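Local coordinates for protein ZmpA Glycopeptidase (Clostridium perfringens, PDB 6XSX) that acts as a glycopeptidase, probably a metalloprotease that cuts glycan-bearing proteins, and is represented here by its M60 catalytic module, at residues 51-56 / 137-142; 58-63 / 97-102; 464-469 / 496-501; 480-485 / 512-517. One frame throughout, in Å; residues are numbered along the deposited sequence. Where two conformers were deposited one is given.

Contact 1: residues 51-56 / 137-142; sequences TGYAVK and IRIEGA. With EDO (1,2-ethanediol), chain F.
Apolar contact dominates where Tyr-53 and Ala-142 meet, with Tyr-53 CB 3.7 Å from Ala-142 CB. The ring carries on past this methyl to Ile-139, whose CD1 lies 3.7 Å from Tyr-53 CD2; ring and isoleucine chain pass with opposed directions. Tyr-53 CG stands opposite the carbonyl carbon (chi1 -68°), which sends the ring along the neighbouring segment. Ala-142 CB also sits 3.6 Å from Ala-54 O and 3.9 Å from Val-55 CG1.

The two segments belong to different sheets, strand 49-56 to the mixed sheet and strand 136-140 to a four-stranded antiparallel one. Just after Ile-139 and Glu-140 the chain crosses between them, and Ile-143 pairs with Ala-54 through the backbone.

Polar links are indirect or local. A water joins Tyr-53 OH, at 3.0 Å, to Ile-139 N, from which it accepts at 2.7 Å. Within 51-56, Tyr-53 N donates to Thr-51 OG1 at 3.1 Å, forming an ST turn, while the same hydroxyl also bonds to Leu-120 O in the adjacent strand. Arg-138 turns away, and its NH1 makes a nearly straight salt bridge to Glu-140 OE2, which lies in the guanidinium plane and is met on its anti side.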
loop_
_atom_site.group_PDB
_atom_site.type_symbol
_atom_site.label_atom_id
_atom_site.label_comp_id
_atom_site.label_asym_id
_atom_site.label_seq_id
_atom_site.Cartn_x
_atom_site.Cartn_y
_atom_site.Cartn_z
ATOM N N THR A 51 23.071 -9.307 -9.135
ATOM C CA THR A 51 24.383 -9.683 -9.638
ATOM C C THR A 51 25.463 -9.285 -8.639
ATOM O O THR A 51 26.494 -9.940 -8.576
ATOM C CB THR A 51 24.707 -9.085 -11.014
ATOM O OG1 THR A 51 25.117 -7.727 -10.833
ATOM C CG2 THR A 51 23.562 -9.194 -12.003
ATOM N N GLY A 52 25.234 -8.187 -7.905
ATOM C CA GLY A 52 26.203 -7.669 -6.950
ATOM C C GLY A 52 27.304 -6.828 -7.602
ATOM O O GLY A 52 28.282 -6.481 -6.930
ATOM N N TYR A 53 27.122 -6.479 -8.890
ATOM C CA TYR A 53 28.121 -5.717 -9.625
ATOM C C TYR A 53 27.713 -4.260 -9.821
ATOM O O TYR A 53 26.566 -3.963 -10.160
ATOM C CB TYR A 53 28.399 -6.324 -11.000
ATOM C CG TYR A 53 29.090 -7.664 -10.947
ATOM C CD1 TYR A 53 30.293 -7.826 -10.268
ATOM C CD2 TYR A 53 28.533 -8.769 -11.570
ATOM C CE1 TYR A 53 30.923 -9.062 -10.205
ATOM C CE2 TYR A 53 29.152 -10.010 -11.518
ATOM C CZ TYR A 53 30.343 -10.158 -10.828
ATOM O OH TYR A 53 30.954 -11.375 -10.781
ATOM N N ALA A 54 28.707 -3.380 -9.647
ATOM C CA ALA A 54 28.610 -1.958 -9.923
ATOM C C ALA A 54 29.434 -1.629 -11.162
ATOM O O ALA A 54 30.458 -2.259 -11.408
ATOM C CB ALA A 54 29.099 -1.158 -8.741
ATOM N N VAL A 55 28.977 -0.621 -11.912
ATOM C CA VAL A 55 29.691 -0.130 -13.080
ATOM C C VAL A 55 29.593 1.395 -13.124
ATOM O O VAL A 55 28.693 1.985 -12.521
ATOM C CB VAL A 55 29.140 -0.763 -14.377
ATOM C CG1 VAL A 55 29.559 -2.222 -14.520
ATOM C CG2 VAL A 55 27.623 -0.631 -14.465
ATOM N N LYS A 56 30.538 2.004 -13.852
ATOM C CA LYS A 56 30.534 3.411 -14.204
ATOM C C LYS A 56 30.007 3.552 -15.627
ATOM O O LYS A 56 30.360 2.752 -16.492
ATOM C CB LYS A 56 31.966 3.959 -14.182
ATOM C CG LYS A 56 32.673 3.876 -12.840
ATOM C CD LYS A 56 34.107 4.348 -12.883
ATOM C CE LYS A 56 34.790 4.155 -11.542
ATOM N NZ LYS A 56 36.114 4.819 -11.495
ATOM N N ILE A 137 25.446 -17.065 -17.065
ATOM C CA ILE A 137 26.192 -15.900 -17.503
ATOM C C ILE A 137 27.356 -15.640 -16.552
ATOM O O ILE A 137 27.329 -16.043 -15.385
ATOM C CB ILE A 137 25.311 -14.646 -17.722
ATOM C CG1 ILE A 137 25.008 -13.896 -16.426
ATOM C CG2 ILE A 137 24.044 -14.960 -18.512
ATOM C CD1 ILE A 137 24.530 -12.480 -16.661
ATOM N N ARG A 138 28.367 -14.959 -17.099
ATOM C CA ARG A 138 29.503 -14.472 -16.342
ATOM C C ARG A 138 29.776 -13.032 -16.759
ATOM O O ARG A 138 29.715 -12.707 -17.941
ATOM C CB ARG A 138 30.719 -15.358 -16.616
ATOM C CG ARG A 138 31.905 -15.086 -15.706
ATOM C CD ARG A 138 32.937 -16.194 -15.821
ATOM N NE ARG A 138 33.364 -16.481 -17.185
ATOM C CZ ARG A 138 34.261 -15.770 -17.860
ATOM N NH1 ARG A 138 34.822 -14.710 -17.301
ATOM N NH2 ARG A 138 34.592 -16.123 -19.091
ATOM N N ILE A 139 30.077 -12.181 -15.771
ATOM C CA ILE A 139 30.353 -10.780 -16.031
ATOM C C ILE A 139 31.806 -10.498 -15.657
ATOM O O ILE A 139 32.215 -10.757 -14.528
ATOM C CB ILE A 139 29.356 -9.872 -15.273
ATOM C CG1 ILE A 139 27.909 -10.164 -15.683
ATOM C CG2 ILE A 139 29.698 -8.403 -15.465
ATOM C CD1 ILE A 139 26.869 -9.642 -14.710
ATOM N N GLU A 140 32.564 -9.926 -16.599
ATOM C CA GLU A 140 33.938 -9.512 -16.352
ATOM C C GLU A 140 34.031 -7.988 -16.362
ATOM O O GLU A 140 33.409 -7.326 -17.194
ATOM C CB GLU A 140 34.852 -10.008 -17.477
ATOM C CG GLU A 140 35.101 -11.501 -17.501
ATOM C CD GLU A 140 36.089 -11.951 -18.576
ATOM O OE1 GLU A 140 36.522 -11.099 -19.401
ATOM O OE2 GLU A 140 36.421 -13.156 -18.603
ATOM N N GLY A 141 34.839 -7.443 -15.444
ATOM C CA GLY A 141 35.298 -6.063 -15.507
ATOM C C GLY A 141 34.511 -5.130 -14.588
ATOM O O GLY A 141 34.722 -3.915 -14.609
ATOM N N ALA A 142 33.607 -5.698 -13.775
ATOM C CA ALA A 142 32.772 -4.884 -12.907
ATOM C C ALA A 142 33.307 -4.930 -11.474
ATOM O O ALA A 142 34.162 -5.746 -11.159
ATOM C CB ALA A 142 31.323 -5.313 -13.004
HETATM C C1 EDO F . 29.448 -18.945 -18.272
HETATM O O1 EDO F . 30.797 -18.512 -18.278
HETATM C C2 EDO F . 28.717 -18.462 -19.461
HETATM O O2 EDO F . 29.359 -18.872 -20.652
HETATM O O HOH W 1 29.984 -12.876 -13.132
#

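Contact 2: residues 58-63 / 97-102; sequences GQVITV and KNVITI
Val-63 O is held by two nitrogens of one asparagine. Asn-98 ND2 donates to it at 3.0 Å with a fairly straight N-H, approaching from above the carbonyl plane, whereas the backbone Asn-98 N lies at 2.8 Å but is so bent (129°) that its bond is weak. The side chain can double back in this way because CG points opposite the carbonyl carbon, chi1 -58°, beside its own N; the other end of the amide, OD1, takes the N-H of Ser-94 and so fixes the flip of the group.

Farther along, the pairing of strands 60-63 and 97-101 is regular and antiparallel. Ile-61 and Ile-100 form a hydrogen-bonded pair, with Ile-61 N to Ile-100 O at 2.8 Å, and Ile-102 N reaches Gln-59 O in a nearly linear bond. Val-60 with Thr-101 and Thr-62 with Val-99 are the non-hydrogen-bonded pairs, where Val-60 CA approaches Ile-100 O to 3.2 Å in a CA-H...O contact.

Side chains sort by face. Ile-61 CD1 meets Ile-102 CD1 at 3.7 Å, the two chains crossing at about a right angle, and Val-63 CG2 touches Ile-100 CD1 at 3.8 Å. Ile-61 packs on Val-55 and Leu-76 of the neighbouring sheet, Val-63 on Leu-76, Ile-102 on Val-55. On the other face, Val-60 CG1 and Val-99 CG1 come to 3.7 Å beside the two threonines. Strand 96-101 is the outermost of its sheet, and its chemistry is that of an amphipathic edge: apolar toward the second sheet, mixed toward solvent, with an amide doubling the backbone bond where that bond is poorest.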
loop_
_atom_site.group_PDB
_atom_site.type_symbol
_atom_site.label_atom_id
_atom_site.label_comp_id
_atom_site.label_asym_id
_atom_site.label_seq_id
_atom_site.Cartn_x
_atom_site.Cartn_y
_atom_site.Cartn_z
ATOM N N GLY A 58 29.955 4.482 -19.316
ATOM C CA GLY A 58 31.052 4.635 -20.260
ATOM C C GLY A 58 32.154 3.588 -20.092
ATOM O O GLY A 58 33.091 3.555 -20.888
ATOM N N GLN A 59 32.063 2.736 -19.062
ATOM C CA GLN A 59 33.041 1.660 -18.957
ATOM C C GLN A 59 32.611 0.491 -19.842
ATOM O O GLN A 59 31.444 0.363 -20.207
ATOM C CB GLN A 59 33.338 1.271 -17.502
ATOM C CG GLN A 59 32.373 0.272 -16.877
ATOM C CD GLN A 59 32.911 -0.335 -15.596
ATOM O OE1 GLN A 59 32.765 0.211 -14.501
ATOM N NE2 GLN A 59 33.531 -1.501 -15.717
ATOM N N VAL A 60 33.593 -0.347 -20.179
ATOM C CA VAL A 60 33.377 -1.576 -20.920
ATOM C C VAL A 60 33.298 -2.720 -19.917
ATOM O O VAL A 60 34.066 -2.765 -18.958
ATOM C CB VAL A 60 34.522 -1.810 -21.926
ATOM C CG1 VAL A 60 34.445 -3.187 -22.577
ATOM C CG2 VAL A 60 34.598 -0.702 -22.971
ATOM N N ILE A 61 32.341 -3.622 -20.144
ATOM C CA ILE A 61 32.283 -4.895 -19.444
ATOM C C ILE A 61 32.149 -5.975 -20.512
ATOM O O ILE A 61 31.741 -5.674 -21.638
ATOM C CB ILE A 61 31.111 -4.935 -18.438
ATOM C CG1 ILE A 61 29.753 -4.686 -19.102
ATOM C CG2 ILE A 61 31.364 -3.981 -17.277
ATOM C CD1 ILE A 61 28.560 -5.158 -18.284
ATOM N N THR A 62 32.523 -7.208 -20.157
ATOM C CA THR A 62 32.396 -8.332 -21.072
ATOM C C THR A 62 31.499 -9.381 -20.426
ATOM O O THR A 62 31.760 -9.820 -19.309
ATOM C CB THR A 62 33.762 -8.896 -21.492
ATOM O OG1 THR A 62 34.543 -7.811 -21.991
ATOM C CG2 THR A 62 33.641 -9.966 -22.557
ATOM N N VAL A 63 30.406 -9.724 -21.111
ATOM C CA VAL A 63 29.445 -10.639 -20.520
ATOM C C VAL A 63 29.364 -11.878 -21.396
ATOM O O VAL A 63 29.173 -11.776 -22.602
ATOM C CB VAL A 63 28.062 -9.989 -20.332
ATOM C CG1 VAL A 63 27.080 -10.940 -19.654
ATOM C CG2 VAL A 63 28.164 -8.679 -19.566
ATOM N N LYS A 97 30.026 -14.135 -26.359
ATOM C CA LYS A 97 30.722 -12.985 -25.793
ATOM C C LYS A 97 29.976 -11.690 -26.123
ATOM O O LYS A 97 29.532 -11.504 -27.253
ATOM C CB LYS A 97 32.147 -12.954 -26.363
ATOM C CG LYS A 97 33.040 -11.807 -25.908
ATOM C CD LYS A 97 34.342 -11.749 -26.694
ATOM C CE LYS A 97 35.245 -10.618 -26.255
ATOM N NZ LYS A 97 36.520 -10.620 -27.016
ATOM N N ASN A 98 29.847 -10.796 -25.129
ATOM C CA ASN A 98 29.226 -9.495 -25.330
ATOM C C ASN A 98 30.147 -8.413 -24.768
ATOM O O ASN A 98 30.351 -8.338 -23.556
ATOM C CB ASN A 98 27.863 -9.376 -24.630
ATOM C CG ASN A 98 26.838 -10.407 -25.057
ATOM O OD1 ASN A 98 25.923 -10.102 -25.815
ATOM N ND2 ASN A 98 26.984 -11.631 -24.582
ATOM N N VAL A 99 30.684 -7.566 -25.653
ATOM C CA VAL A 99 31.453 -6.406 -25.234
ATOM C C VAL A 99 30.482 -5.230 -25.119
ATOM O O VAL A 99 29.984 -4.737 -26.130
ATOM C CB VAL A 99 32.630 -6.126 -26.197
ATOM C CG1 VAL A 99 33.500 -4.974 -25.704
ATOM C CG2 VAL A 99 33.494 -7.374 -26.407
ATOM N N ILE A 100 30.199 -4.811 -23.875
ATOM C CA ILE A 100 29.172 -3.816 -23.606
ATOM C C ILE A 100 29.788 -2.538 -23.037
ATOM O O ILE A 100 30.538 -2.578 -22.054
ATOM C CB ILE A 100 28.068 -4.366 -22.677
ATOM C CG1 ILE A 100 27.402 -5.613 -23.274
ATOM C CG2 ILE A 100 27.030 -3.288 -22.374
ATOM C CD1 ILE A 100 26.682 -6.442 -22.256
ATOM N N THR A 101 29.412 -1.409 -23.653
ATOM C CA THR A 101 29.648 -0.079 -23.106
ATOM C C THR A 101 28.460 0.291 -22.220
ATOM O O THR A 101 27.316 0.296 -22.671
ATOM C CB THR A 101 29.932 0.953 -24.212
ATOM O OG1 THR A 101 31.086 0.494 -24.918
ATOM C CG2 THR A 101 30.217 2.347 -23.688
ATOM N N ILE A 102 28.741 0.570 -20.944
ATOM C CA ILE A 102 27.675 0.931 -20.021
ATOM C C ILE A 102 27.103 2.283 -20.441
ATOM O O ILE A 102 27.848 3.229 -20.653
ATOM C CB ILE A 102 28.174 0.910 -18.558
ATOM C CG1 ILE A 102 28.642 -0.495 -18.158
ATOM C CG2 ILE A 102 27.103 1.447 -17.610
ATOM C CD1 ILE A 102 27.595 -1.590 -18.376
#

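Contact 3: residues 464-469 / 496-501; sequences VSISFD and NNFVDH
Three antiparallel strands, 452-459, 463-470 and 497-500, make one sheet of a small beta sandwich near the C terminus, whose strand order is consistent with a fibronectin type III-like fold; this contact joins the middle strand to the short outermost one. Ile-466 and Phe-498 exchange both backbone bonds, Ile-466 N reaching Phe-498 O at 2.8 Å. Phe-468 N extends the pairing to Asn-496 O at 2.9 Å.

Toward the second sheet, Phe-468 and Phe-498 run side by side in the same direction, Phe-468 CE2 lying 4.0 Å from Phe-498 CB. Ile-466 CD1 faces the edge of the Phe-498 ring at 4.4 Å from CD2, and Tyr-481 stacks on the Phe-468 ring. On the opposite face, Ser-465 OG gives a weak hydrogen bond of 3.4 Å to Asn-497 OD1. The asparagine carries CG opposite its own N (chi1 -168°), which lays its amide across the facing strand, with ND2 3.4 Å from Ser-467 CB.

Asp-500, buried beside Val-464, takes Arg-485 and Tyr-511 on OD2 and Gly-502 N on OD1. Such company would be expected to favour the ionised carboxylate, adding a charged tie between the sheets to a largely apolar interior.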
loop_
_atom_site.group_PDB
_atom_site.type_symbol
_atom_site.label_atom_id
_atom_site.label_comp_id
_atom_site.label_asym_id
_atom_site.label_seq_id
_atom_site.Cartn_x
_atom_site.Cartn_y
_atom_site.Cartn_z
ATOM N N VAL A 464 -27.545 24.309 21.632
ATOM C CA VAL A 464 -27.672 23.262 22.635
ATOM C C VAL A 464 -26.422 22.383 22.588
ATOM O O VAL A 464 -26.197 21.679 21.602
ATOM C CB VAL A 464 -28.936 22.416 22.403
ATOM C CG1 VAL A 464 -29.029 21.278 23.410
ATOM C CG2 VAL A 464 -30.197 23.266 22.416
ATOM N N SER A 465 -25.621 22.437 23.662
ATOM C CA SER A 465 -24.416 21.634 23.781
ATOM C C SER A 465 -24.712 20.419 24.651
ATOM O O SER A 465 -24.952 20.557 25.848
ATOM C CB SER A 465 -23.268 22.442 24.329
ATOM O OG SER A 465 -22.086 21.662 24.391
ATOM N N ILE A 466 -24.708 19.237 24.023
ATOM C CA ILE A 466 -25.057 17.995 24.687
ATOM C C ILE A 466 -23.776 17.207 24.935
ATOM O O ILE A 466 -23.092 16.834 23.981
ATOM C CB ILE A 466 -26.062 17.190 23.840
ATOM C CG1 ILE A 466 -27.234 18.061 23.376
ATOM C CG2 ILE A 466 -26.514 15.938 24.588
ATOM C CD1 ILE A 466 -28.067 17.475 22.258
ATOM N N SER A 467 -23.453 16.979 26.219
ATOM C CA SER A 467 -22.298 16.160 26.566
ATOM C C SER A 467 -22.760 14.770 26.994
ATOM O O SER A 467 -23.869 14.613 27.510
ATOM C CB SER A 467 -21.436 16.811 27.614
ATOM O OG SER A 467 -21.988 16.634 28.910
ATOM N N PHE A 468 -21.889 13.775 26.774
ATOM C CA PHE A 468 -22.211 12.374 26.996
ATOM C C PHE A 468 -21.258 11.777 28.018
ATOM O O PHE A 468 -20.050 11.984 27.943
ATOM C CB PHE A 468 -22.072 11.591 25.689
ATOM C CG PHE A 468 -22.898 12.162 24.566
ATOM C CD1 PHE A 468 -24.281 12.253 24.681
ATOM C CD2 PHE A 468 -22.295 12.643 23.410
ATOM C CE1 PHE A 468 -25.046 12.786 23.652
ATOM C CE2 PHE A 468 -23.065 13.173 22.384
ATOM C CZ PHE A 468 -24.434 13.238 22.503
ATOM N N ASP A 469 -21.826 11.035 28.972
ATOM C CA ASP A 469 -21.047 10.298 29.953
ATOM C C ASP A 469 -21.498 8.838 29.897
ATOM O O ASP A 469 -22.665 8.569 29.624
ATOM C CB ASP A 469 -21.182 10.942 31.335
ATOM C CG ASP A 469 -20.981 12.451 31.323
ATOM O OD1 ASP A 469 -19.818 12.893 31.463
ATOM O OD2 ASP A 469 -21.987 13.178 31.162
ATOM N N ASN A 496 -17.472 12.823 22.745
ATOM C CA ASN A 496 -18.282 12.904 23.954
ATOM C C ASN A 496 -19.162 14.156 23.952
ATOM O O ASN A 496 -19.743 14.486 24.977
ATOM C CB ASN A 496 -17.431 12.837 25.233
ATOM C CG ASN A 496 -16.436 13.975 25.377
ATOM O OD1 ASN A 496 -16.506 14.985 24.677
ATOM N ND2 ASN A 496 -15.486 13.824 26.284
ATOM N N ASN A 497 -19.277 14.855 22.817
ATOM C CA ASN A 497 -20.071 16.076 22.822
ATOM C C ASN A 497 -20.674 16.344 21.446
ATOM O O ASN A 497 -20.013 16.164 20.428
ATOM C CB ASN A 497 -19.254 17.279 23.312
ATOM C CG ASN A 497 -20.121 18.483 23.600
ATOM O OD1 ASN A 497 -20.353 19.309 22.720
ATOM N ND2 ASN A 497 -20.645 18.568 24.811
ATOM N N PHE A 498 -21.931 16.794 21.430
ATOM C CA PHE A 498 -22.584 17.208 20.197
ATOM C C PHE A 498 -23.266 18.560 20.391
ATOM O O PHE A 498 -24.037 18.728 21.335
ATOM C CB PHE A 498 -23.658 16.200 19.791
ATOM C CG PHE A 498 -24.415 16.582 18.543
ATOM C CD1 PHE A 498 -23.848 16.408 17.287
ATOM C CD2 PHE A 498 -25.692 17.123 18.620
ATOM C CE1 PHE A 498 -24.539 16.769 16.136
ATOM C CE2 PHE A 498 -26.385 17.484 17.472
ATOM C CZ PHE A 498 -25.809 17.302 16.231
ATOM N N VAL A 499 -23.015 19.503 19.469
ATOM C CA VAL A 499 -23.674 20.799 19.522
ATOM C C VAL A 499 -24.784 20.855 18.473
ATOM O O VAL A 499 -24.531 20.740 17.272
ATOM C CB VAL A 499 -22.698 21.985 19.382
ATOM C CG1 VAL A 499 -23.456 23.288 19.164
ATOM C CG2 VAL A 499 -21.757 22.115 20.573
ATOM N N ASP A 500 -26.017 21.046 18.955
ATOM C CA ASP A 500 -27.182 21.225 18.104
ATOM C C ASP A 500 -27.407 22.720 17.873
ATOM O O ASP A 500 -27.912 23.419 18.753
ATOM C CB ASP A 500 -28.414 20.532 18.696
ATOM C CG ASP A 500 -29.667 20.668 17.848
ATOM O OD1 ASP A 500 -29.539 21.011 16.652
ATOM O OD2 ASP A 500 -30.761 20.419 18.385
ATOM N N HIS A 501 -27.027 23.178 16.671
ATOM C CA HIS A 501 -27.091 24.572 16.266
ATOM C C HIS A 501 -28.472 24.922 15.716
ATOM O O HIS A 501 -28.699 26.067 15.339
ATOM C CB HIS A 501 -26.073 24.848 15.150
ATOM C CG HIS A 501 -24.638 24.683 15.520
ATOM N ND1 HIS A 501 -23.932 23.523 15.249
ATOM C CD2 HIS A 501 -23.761 25.535 16.090
ATOM C CE1 HIS A 501 -22.686 23.664 15.652
ATOM N NE2 HIS A 501 -22.557 24.892 16.170
#

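Contact 4: residues 480-485 / 512-517; sequences GYEISR and SIVAYD
Strands 480-485 and 512-517 run antiparallel, their axes 4.5 Å apart at closest and 157° between directions, with backbone bonds that include Glu-482 N to Val-514 O at 2.7 Å and Ser-484 N to Ser-512 O at 2.8 Å.

On the inward face, Ala-515 CB comes to 3.5 Å from Tyr-481 CE1, approaching the ring obliquely. Ile-483 and Ile-513 lie alongside each other and point the same way, Ile-513 CD1 touching Ile-483 CG2 at 3.8 Å.

The other face is organised by Glu-482, a buried acid. Its CG stands opposite the backbone N, chi1 169°, and the extended chain travels with Val-514, so that OE1 comes within 3.8 Å of Val-514 CB. One water, 2.6 Å from Glu-482 OE1, also reaches Ser-484 OG and Ser-512 O, though it cannot donate to every acceptor nearby; a second connects OE1 with Tyr-516 OH. The tyrosine ring crosses the glutamate, Tyr-516 CE1 being 4.0 Å from Glu-482 CB, with carboxylate and ring planes 73° apart. Lys-430 and Tyr-433 hold OE2, a setting likely to favour a charged acid, and Tyr-433 meets the Tyr-516 ring edge-to-face. This polar face thus abuts the chain that leads from the helical part into the sandwich. Two central strands of a four-stranded sheet, paired this way with an aliphatic and aromatic inner side, are consistent with strands C and F of a fibronectin type III-like fold.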
loop_
_atom_site.group_PDB
_atom_site.type_symbol
_atom_site.label_atom_id
_atom_site.label_comp_id
_atom_site.label_asym_id
_atom_site.label_seq_id
_atom_site.Cartn_x
_atom_site.Cartn_y
_atom_site.Cartn_z
ATOM N N GLY A 480 -19.620 5.850 19.442
ATOM C CA GLY A 480 -20.243 7.145 19.219
ATOM C C GLY A 480 -21.705 7.161 19.641
ATOM O O GLY A 480 -22.254 6.128 20.038
ATOM N N TYR A 481 -22.317 8.347 19.522
ATOM C CA TYR A 481 -23.687 8.558 19.960
ATOM C C TYR A 481 -24.473 9.190 18.825
ATOM O O TYR A 481 -24.015 10.139 18.187
ATOM C CB TYR A 481 -23.752 9.477 21.186
ATOM C CG TYR A 481 -22.998 8.968 22.392
ATOM C CD1 TYR A 481 -23.641 8.226 23.371
ATOM C CD2 TYR A 481 -21.641 9.213 22.548
ATOM C CE1 TYR A 481 -22.959 7.746 24.480
ATOM C CE2 TYR A 481 -20.945 8.737 23.648
ATOM C CZ TYR A 481 -21.608 8.003 24.618
ATOM O OH TYR A 481 -20.929 7.535 25.707
ATOM N N GLU A 482 -25.662 8.641 18.601
ATOM C CA GLU A 482 -26.597 9.190 17.642
ATOM C C GLU A 482 -27.578 10.103 18.381
ATOM O O GLU A 482 -28.147 9.722 19.413
ATOM C CB GLU A 482 -27.309 8.032 16.948
ATOM C CG GLU A 482 -28.489 8.475 16.107
ATOM C CD GLU A 482 -29.406 7.321 15.763
ATOM O OE1 GLU A 482 -30.184 6.912 16.650
ATOM O OE2 GLU A 482 -29.306 6.810 14.621
ATOM N N ILE A 483 -27.791 11.296 17.816
ATOM C CA ILE A 483 -28.639 12.306 18.429
ATOM C C ILE A 483 -29.893 12.474 17.576
ATOM O O ILE A 483 -29.797 12.786 16.393
ATOM C CB ILE A 483 -27.883 13.645 18.597
ATOM C CG1 ILE A 483 -26.588 13.475 19.397
ATOM C CG2 ILE A 483 -28.792 14.703 19.216
ATOM C CD1 ILE A 483 -25.367 13.212 18.543
ATOM N N SER A 484 -31.059 12.270 18.202
ATOM C CA SER A 484 -32.352 12.529 17.588
ATOM C C SER A 484 -33.029 13.709 18.281
ATOM O O SER A 484 -32.834 13.917 19.477
ATOM C CB SER A 484 -33.229 11.304 17.631
ATOM O OG SER A 484 -32.789 10.357 16.676
ATOM N N ARG A 485 -33.800 14.493 17.513
ATOM C CA ARG A 485 -34.586 15.586 18.073
ATOM C C ARG A 485 -35.983 15.555 17.464
ATOM O O ARG A 485 -36.126 15.410 16.251
ATOM C CB ARG A 485 -33.931 16.953 17.840
ATOM C CG ARG A 485 -34.617 18.089 18.591
ATOM C CD ARG A 485 -34.249 19.500 18.169
ATOM N NE ARG A 485 -34.530 19.747 16.764
ATOM C CZ ARG A 485 -33.619 20.081 15.851
ATOM N NH1 ARG A 485 -32.348 20.234 16.194
ATOM N NH2 ARG A 485 -33.985 20.274 14.596
ATOM N N SER A 512 -33.316 12.424 21.945
ATOM C CA SER A 512 -33.165 10.990 22.135
ATOM C C SER A 512 -31.786 10.539 21.658
ATOM O O SER A 512 -31.442 10.731 20.493
ATOM C CB SER A 512 -34.264 10.236 21.434
ATOM O OG SER A 512 -34.187 8.855 21.741
ATOM N N ILE A 513 -31.021 9.933 22.576
ATOM C CA ILE A 513 -29.616 9.615 22.375
ATOM C C ILE A 513 -29.434 8.097 22.395
ATOM O O ILE A 513 -29.847 7.420 23.343
ATOM C CB ILE A 513 -28.740 10.284 23.454
ATOM C CG1 ILE A 513 -29.067 11.768 23.649
ATOM C CG2 ILE A 513 -27.259 10.045 23.180
ATOM C CD1 ILE A 513 -28.754 12.656 22.458
ATOM N N VAL A 514 -28.791 7.576 21.347
ATOM C CA VAL A 514 -28.513 6.156 21.235
ATOM C C VAL A 514 -27.004 5.968 21.069
ATOM O O VAL A 514 -26.417 6.492 20.125
ATOM C CB VAL A 514 -29.316 5.540 20.072
ATOM C CG1 VAL A 514 -28.999 4.066 19.855
ATOM C CG2 VAL A 514 -30.822 5.744 20.245
ATOM N N ALA A 515 -26.388 5.228 22.005
ATOM C CA ALA A 515 -24.962 4.942 21.977
ATOM C C ALA A 515 -24.715 3.712 21.106
ATOM O O ALA A 515 -25.583 2.856 20.995
ATOM C CB ALA A 515 -24.441 4.738 23.386
ATOM N N TYR A 516 -23.535 3.653 20.470
ATOM C CA TYR A 516 -23.214 2.559 19.561
ATOM C C TYR A 516 -21.900 1.920 19.980
ATOM O O TYR A 516 -20.976 2.632 20.361
ATOM C CB TYR A 516 -23.142 3.029 18.107
ATOM C CG TYR A 516 -24.481 3.049 17.425
ATOM C CD1 TYR A 516 -25.373 4.091 17.642
ATOM C CD2 TYR A 516 -24.867 2.016 16.583
ATOM C CE1 TYR A 516 -26.615 4.106 17.024
ATOM C CE2 TYR A 516 -26.099 2.020 15.952
ATOM C CZ TYR A 516 -26.976 3.069 16.178
ATOM O OH TYR A 516 -28.196 3.084 15.568
ATOM N N ASP A 517 -21.843 0.582 19.898
ATOM C CA ASP A 517 -20.678 -0.155 20.364
ATOM C C ASP A 517 -19.790 -0.592 19.197
ATOM O O ASP A 517 -20.079 -0.310 18.032
ATOM C CB ASP A 517 -21.069 -1.304 21.294
ATOM C CG ASP A 517 -21.630 -2.532 20.597
ATOM O OD1 ASP A 517 -21.570 -2.599 19.332
ATOM O OD2 ASP A 517 -22.147 -3.412 21.328
HETATM O O HOH W 2 -31.082 8.783 18.263
HETATM O O HOH W 3 -30.250 4.257 16.441
#

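Strand pairing and sheet packing divide the work differently at the module's two ends. Contacts 1 and 2, their centres about 9 Å apart, share one region: 136-140 and 60-66 are neighbouring strands, tied by Glu-140 N to Thr-62 O, so contact 2 builds a sheet and contact 1 seats it on the next. Contacts 3 and 4 build the two opposed sheets of the C-terminal sandwich, joined by a salt bridge and aromatic stacking. Contacts 1 and 4 are buried; 2 and 3, each involving an outermost strand, are partly so. Direct backbone bonds mark contacts 2, 3 and 4; contact 1 relies on apolar touch and water. About 67 Å separates the centres of contacts 1 and 4.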